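Local coordinates for folylpolyglutamate synthase protein FOLC (PDB 2VOS) that probably uses ATP to join L-glutamate to dihydropteroate, giving dihydrofolate, and to lengthen the polyglutamate tail of tetrahydrofolates, at residues G273-Q278 with I289-H294; L89-G94 with P167-V172. One frame throughout, in Å; residues are numbered along the deposited sequence.

Contact 1 of 2, residues G273-Q278 with I289-H294; sequences GGQVLQ and IYLPLH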
loop_
_atom_site.group_PDB
_atom_site.type_symbol
_atom_site.label_atom_id
_atom_site.label_comp_id
_atom_site.label_asym_id
_atom_site.label_seq_id
_atom_site.Cartn_x
_atom_site.Cartn_y
_atom_site.Cartn_z
ATOM N N GLY A 273 -8.636 -17.271 10.297
ATOM C CA GLY A 273 -7.648 -16.176 10.335
ATOM C C GLY A 273 -7.117 -15.759 8.961
ATOM O O GLY A 273 -6.311 -14.816 8.876
ATOM N N GLY A 274 -7.552 -16.407 7.871
ATOM C CA GLY A 274 -6.914 -16.084 6.591
ATOM C C GLY A 274 -7.203 -17.115 5.530
ATOM O O GLY A 274 -8.364 -17.308 5.157
ATOM N N GLN A 275 -6.145 -17.756 4.990
ATOM C CA GLN A 275 -6.344 -18.697 3.901
ATOM C C GLN A 275 -5.109 -19.588 3.761
ATOM O O GLN A 275 -4.038 -19.243 4.236
ATOM C CB GLN A 275 -6.509 -17.938 2.572
ATOM C CG GLN A 275 -5.456 -16.857 2.315
ATOM C CD GLN A 275 -5.875 -15.876 1.202
ATOM O OE1 GLN A 275 -6.033 -16.301 0.036
ATOM N NE2 GLN A 275 -6.100 -14.583 1.557
ATOM N N VAL A 276 -5.271 -20.730 3.102
ATOM C CA VAL A 276 -4.170 -21.619 2.876
ATOM C C VAL A 276 -3.999 -21.704 1.360
ATOM O O VAL A 276 -4.966 -21.896 0.630
ATOM C CB VAL A 276 -4.496 -22.987 3.457
ATOM C CG1 VAL A 276 -3.362 -23.971 3.059
ATOM C CG2 VAL A 276 -4.604 -22.911 5.037
ATOM N N LEU A 277 -2.770 -21.575 0.885
ATOM C CA LEU A 277 -2.465 -21.498 -0.541
ATOM C C LEU A 277 -1.557 -22.610 -1.034
ATOM O O LEU A 277 -0.677 -23.089 -0.322
ATOM C CB LEU A 277 -1.752 -20.129 -0.839
ATOM C CG LEU A 277 -2.472 -18.904 -0.244
ATOM C CD1 LEU A 277 -1.612 -17.591 -0.470
ATOM C CD2 LEU A 277 -3.819 -18.750 -0.864
ATOM N N GLN A 278 -1.718 -22.961 -2.297
ATOM C CA GLN A 278 -0.696 -23.696 -2.989
ATOM C C GLN A 278 -0.264 -22.829 -4.162
ATOM O O GLN A 278 -1.094 -22.491 -5.031
ATOM C CB GLN A 278 -1.268 -25.032 -3.550
ATOM C CG GLN A 278 -0.157 -25.831 -4.199
ATOM C CD GLN A 278 -0.629 -27.185 -4.686
ATOM O OE1 GLN A 278 -1.533 -27.271 -5.541
ATOM N NE2 GLN A 278 0.003 -28.262 -4.155
ATOM N N ILE A 289 0.831 -23.161 2.308
ATOM C CA ILE A 289 1.164 -21.841 2.743
ATOM C C ILE A 289 -0.028 -21.237 3.504
ATOM O O ILE A 289 -1.086 -20.998 2.901
ATOM C CB ILE A 289 1.518 -20.971 1.573
ATOM C CG1 ILE A 289 2.847 -21.459 0.984
ATOM C CG2 ILE A 289 1.684 -19.495 2.050
ATOM C CD1 ILE A 289 3.129 -20.905 -0.391
ATOM N N TYR A 290 0.136 -21.010 4.803
ATOM C CA TYR A 290 -0.879 -20.291 5.543
ATOM C C TYR A 290 -0.584 -18.808 5.490
ATOM O O TYR A 290 0.526 -18.378 5.864
ATOM C CB TYR A 290 -0.978 -20.796 6.993
ATOM C CG TYR A 290 -1.961 -19.943 7.804
ATOM C CD1 TYR A 290 -3.342 -20.094 7.659
ATOM C CD2 TYR A 290 -1.506 -18.992 8.713
ATOM C CE1 TYR A 290 -4.259 -19.306 8.407
ATOM C CE2 TYR A 290 -2.440 -18.158 9.476
ATOM C CZ TYR A 290 -3.797 -18.333 9.288
ATOM O OH TYR A 290 -4.720 -17.593 10.026
ATOM N N LEU A 291 -1.547 -18.020 4.992
ATOM C CA LEU A 291 -1.354 -16.564 4.947
ATOM C C LEU A 291 -2.398 -15.954 5.884
ATOM O O LEU A 291 -3.599 -16.154 5.650
ATOM C CB LEU A 291 -1.609 -16.083 3.514
ATOM C CG LEU A 291 -1.435 -14.560 3.335
ATOM C CD1 LEU A 291 0.040 -14.167 3.443
ATOM C CD2 LEU A 291 -1.986 -14.166 1.985
ATOM N N PRO A 292 -1.972 -15.262 6.962
ATOM C CA PRO A 292 -3.005 -14.752 7.873
ATOM C C PRO A 292 -3.681 -13.411 7.382
ATOM O O PRO A 292 -3.736 -12.429 8.138
ATOM C CB PRO A 292 -2.248 -14.529 9.176
ATOM C CG PRO A 292 -0.837 -14.053 8.693
ATOM C CD PRO A 292 -0.612 -14.894 7.384
ATOM N N LEU A 293 -4.156 -13.370 6.133
ATOM C CA LEU A 293 -4.807 -12.175 5.611
ATOM C C LEU A 293 -6.027 -12.695 4.842
ATOM O O LEU A 293 -5.994 -13.801 4.254
ATOM C CB LEU A 293 -3.893 -11.424 4.601
ATOM C CG LEU A 293 -2.589 -10.848 5.129
ATOM C CD1 LEU A 293 -1.803 -10.199 3.991
ATOM C CD2 LEU A 293 -2.914 -9.811 6.251
ATOM N N HIS A 294 -7.066 -11.885 4.809
ATOM C CA HIS A 294 -8.285 -12.226 4.150
ATOM C C HIS A 294 -8.246 -11.667 2.724
ATOM O O HIS A 294 -7.670 -10.620 2.458
ATOM C CB HIS A 294 -9.471 -11.601 4.902
ATOM C CG HIS A 294 -9.567 -11.976 6.352
ATOM N ND1 HIS A 294 -9.813 -13.267 6.781
ATOM C CD2 HIS A 294 -9.496 -11.208 7.473
ATOM C CE1 HIS A 294 -9.840 -13.279 8.107
ATOM N NE2 HIS A 294 -9.659 -12.044 8.547
HETATM O O HOH W 1 -5.576 -13.179 10.697
HETATM O O HOH W 2 -10.353 -15.527 5.302
#

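Contact 2 of 2, residues L89-G94 with P167-V172; sequences LHRRTG and PVDVAV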
loop_
_atom_site.group_PDB
_atom_site.type_symbol
_atom_site.label_atom_id
_atom_site.label_comp_id
_atom_site.label_asym_id
_atom_site.label_seq_id
_atom_site.Cartn_x
_atom_site.Cartn_y
_atom_site.Cartn_z
ATOM N N LEU A 89 14.325 -15.731 5.068
ATOM C CA LEU A 89 15.535 -16.265 4.440
ATOM C C LEU A 89 16.764 -15.658 5.136
ATOM O O LEU A 89 17.915 -15.840 4.687
ATOM C CB LEU A 89 15.549 -15.870 2.967
ATOM C CG LEU A 89 14.472 -16.638 2.222
ATOM C CD1 LEU A 89 14.252 -16.014 0.828
ATOM C CD2 LEU A 89 14.987 -18.130 2.163
ATOM N N HIS A 90 16.522 -14.930 6.228
ATOM C CA HIS A 90 17.587 -14.413 7.094
ATOM C C HIS A 90 18.537 -13.321 6.565
ATOM O O HIS A 90 19.653 -13.143 7.123
ATOM C CB HIS A 90 18.386 -15.576 7.618
ATOM C CG HIS A 90 17.501 -16.676 8.092
ATOM N ND1 HIS A 90 16.787 -16.575 9.265
ATOM C CD2 HIS A 90 17.153 -17.855 7.518
ATOM C CE1 HIS A 90 16.077 -17.682 9.423
ATOM N NE2 HIS A 90 16.309 -18.483 8.391
ATOM N N ARG A 91 18.081 -12.595 5.539
ATOM C CA ARG A 91 18.770 -11.345 5.117
ATOM C C ARG A 91 18.123 -10.142 5.808
ATOM O O ARG A 91 16.915 -10.125 6.062
ATOM C CB ARG A 91 18.672 -11.163 3.604
ATOM C CG ARG A 91 19.782 -11.901 2.815
ATOM C CD ARG A 91 19.817 -13.418 3.091
ATOM N NE ARG A 91 20.575 -14.108 2.014
ATOM C CZ ARG A 91 20.417 -15.382 1.676
ATOM N NH1 ARG A 91 19.526 -16.150 2.325
ATOM N NH2 ARG A 91 21.111 -15.881 0.679
ATOM N N ARG A 92 18.922 -9.134 6.101
ATOM C CA ARG A 92 18.462 -8.015 6.842
ATOM C C ARG A 92 17.823 -7.084 5.858
ATOM O O ARG A 92 18.436 -6.759 4.813
ATOM C CB ARG A 92 19.660 -7.351 7.516
ATOM C CG ARG A 92 19.239 -6.288 8.415
ATOM C CD ARG A 92 20.387 -5.801 9.300
ATOM N NE ARG A 92 19.705 -5.139 10.360
ATOM C CZ ARG A 92 20.204 -4.124 11.020
ATOM N NH1 ARG A 92 19.500 -3.599 11.992
ATOM N NH2 ARG A 92 21.424 -3.694 10.717
ATOM N N THR A 93 16.570 -6.693 6.122
ATOM C CA THR A 93 15.882 -5.851 5.128
ATOM C C THR A 93 15.729 -4.378 5.564
ATOM O O THR A 93 15.732 -4.042 6.759
ATOM C CB THR A 93 14.419 -6.320 4.890
ATOM O OG1 THR A 93 13.777 -6.406 6.171
ATOM C CG2 THR A 93 14.400 -7.682 4.171
ATOM N N GLY A 94 15.585 -3.514 4.582
ATOM C CA GLY A 94 15.014 -2.178 4.853
ATOM C C GLY A 94 13.813 -2.107 3.934
ATOM O O GLY A 94 13.837 -2.657 2.826
ATOM N N PRO A 167 23.522 -1.337 8.407
ATOM C CA PRO A 167 23.099 -1.303 7.023
ATOM C C PRO A 167 22.212 -2.484 6.749
ATOM O O PRO A 167 22.155 -3.379 7.554
ATOM C CB PRO A 167 24.424 -1.513 6.243
ATOM C CG PRO A 167 25.248 -2.343 7.135
ATOM C CD PRO A 167 24.789 -2.086 8.571
ATOM N N VAL A 168 21.563 -2.524 5.602
ATOM C CA VAL A 168 20.698 -3.637 5.246
ATOM C C VAL A 168 21.384 -4.515 4.173
ATOM O O VAL A 168 22.394 -4.110 3.577
ATOM C CB VAL A 168 19.332 -3.137 4.715
ATOM C CG1 VAL A 168 18.635 -2.198 5.752
ATOM C CG2 VAL A 168 19.490 -2.414 3.393
ATOM N N ASP A 169 20.879 -5.731 3.974
ATOM C CA ASP A 169 21.323 -6.589 2.841
ATOM C C ASP A 169 20.459 -6.299 1.581
ATOM O O ASP A 169 20.945 -6.408 0.440
ATOM C CB ASP A 169 21.134 -8.082 3.192
ATOM C CG ASP A 169 22.016 -8.517 4.278
ATOM O OD1 ASP A 169 23.162 -8.048 4.279
ATOM O OD2 ASP A 169 21.571 -9.335 5.133
ATOM N N VAL A 170 19.195 -5.972 1.788
ATOM C CA VAL A 170 18.237 -5.785 0.684
ATOM C C VAL A 170 17.229 -4.723 1.055
ATOM O O VAL A 170 16.677 -4.703 2.191
ATOM C CB VAL A 170 17.373 -7.086 0.393
ATOM C CG1 VAL A 170 16.572 -6.878 -0.921
ATOM C CG2 VAL A 170 18.285 -8.371 0.314
ATOM N N ALA A 171 16.934 -3.829 0.115
ATOM C CA ALA A 171 15.874 -2.849 0.393
ATOM C C ALA A 171 14.627 -3.193 -0.424
ATOM O O ALA A 171 14.731 -3.627 -1.601
ATOM C CB ALA A 171 16.325 -1.441 0.063
ATOM N N VAL A 172 13.460 -2.947 0.163
ATOM C CA VAL A 172 12.227 -3.185 -0.535
ATOM C C VAL A 172 11.554 -1.821 -0.670
ATOM O O VAL A 172 11.270 -1.145 0.350
ATOM C CB VAL A 172 11.263 -4.092 0.311
ATOM C CG1 VAL A 172 9.990 -4.348 -0.517
ATOM C CG2 VAL A 172 11.964 -5.414 0.660
#

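Contact 1 of 2, residues G273-Q278 with I289-H294
Q275 and L291 form a hydrogen-bonded antiparallel pair in the beta hairpin of strands 274-281 and 284-291, with L291 N giving Q275 O a nearly straight bond of 2.9 Å. L277 and I289 follow two residues further along as the next hydrogen-bonded pair, L277 N reaching I289 O at 2.7 Å. Between them lies the non-hydrogen-bonded pair V276 and Y290, where V276 CG2 meets the edge of the ring at CD1 (4.1 Å). Beyond the last backbone pair the Q275 side chain carries on the bonding. With CG between its own N and carbonyl carbon (chi1 48°), the extended chain carries NE2 to L293 O, 2.8 Å away; the acceptor lies in the amide plane, whereas NE2 sits above the carbonyl plane. G295 O also accepts from NE2, and R268 of the neighbouring strand 264-271 holds OE1, so the amide is fixed in rotation. At the inverse gamma turn centred on P292 a water links G273 O to P292 O; a second, lying in the plane of the H294 ring, joins G274 O to H294 ND1. The buried Q275 amide thus continues the strand pairing by side-chain bonds into the segment that leads to helix 296-312.

Contact 2 of 2, residues L89-G94 with P167-V172
R92 and D169 are joined where a parallel strand pair begins, 93-96 beside 170-174, in the P-loop NTPase-like central domain of this Mur ligase relative. The D169 carboxylate receives the backbone N of R92 at OD2, 2.8 Å away and almost straight (175°), on the anti side and somewhat out of the carboxylate plane. The carbonyl replies: R92 O takes both D169 N (2.8 Å) and V170 N (3.2 Å), the latter nearly head-on. With D169 CG anti to its own carbonyl carbon (chi1 -66°), the carboxylate swings back beside its backbone N and faces R92 N, so side chain and main chain of one residue grip both polar atoms of the R92 backbone.

Farther on, V170 O accepts from G94 N, and G94 O in turn accepts from V172 N at 2.7 Å, the regular parallel pattern in which G94 bonds to the residues flanking A171. The R92 side chain, extended from CG to NE, reaches a salt bridge from NH1 to D111, while NH2 makes only a weak bond to P167 O. R91 crosses D169 at about a right angle, its CB lying 3.8 Å from D169 OD2, while its guanidinium turns back to L89 O just past the end of helix 75-88. That helix also packs on the side of the sheet bearing T93 and V170, where D83 binds the T93 hydroxyl. Beside the glycine, V168 CG1 lies 3.5 Å from G94 N.

In the fold
From the N terminus, residues 89-94 run from the end of helix 75-88 into strand 93-96; the chain then passes through strands 108-110 and 113-114 and helices 117-140 and 151-165 before strand 170-174 closes contact 2, a loop of 72 intervening residues. Contact 1 opens only later and closes a short hairpin, with 10 residues between its segments. The two therefore follow in series, neither nested nor crossed, with centres 24 Å apart and nearest atoms about 12 Å apart. Contact 2 joins neighbouring strands of the large mixed sheet, contact 1 two of the three-stranded antiparallel sheet. Helix 296-312 touches side chains of both, bridging the two sheets.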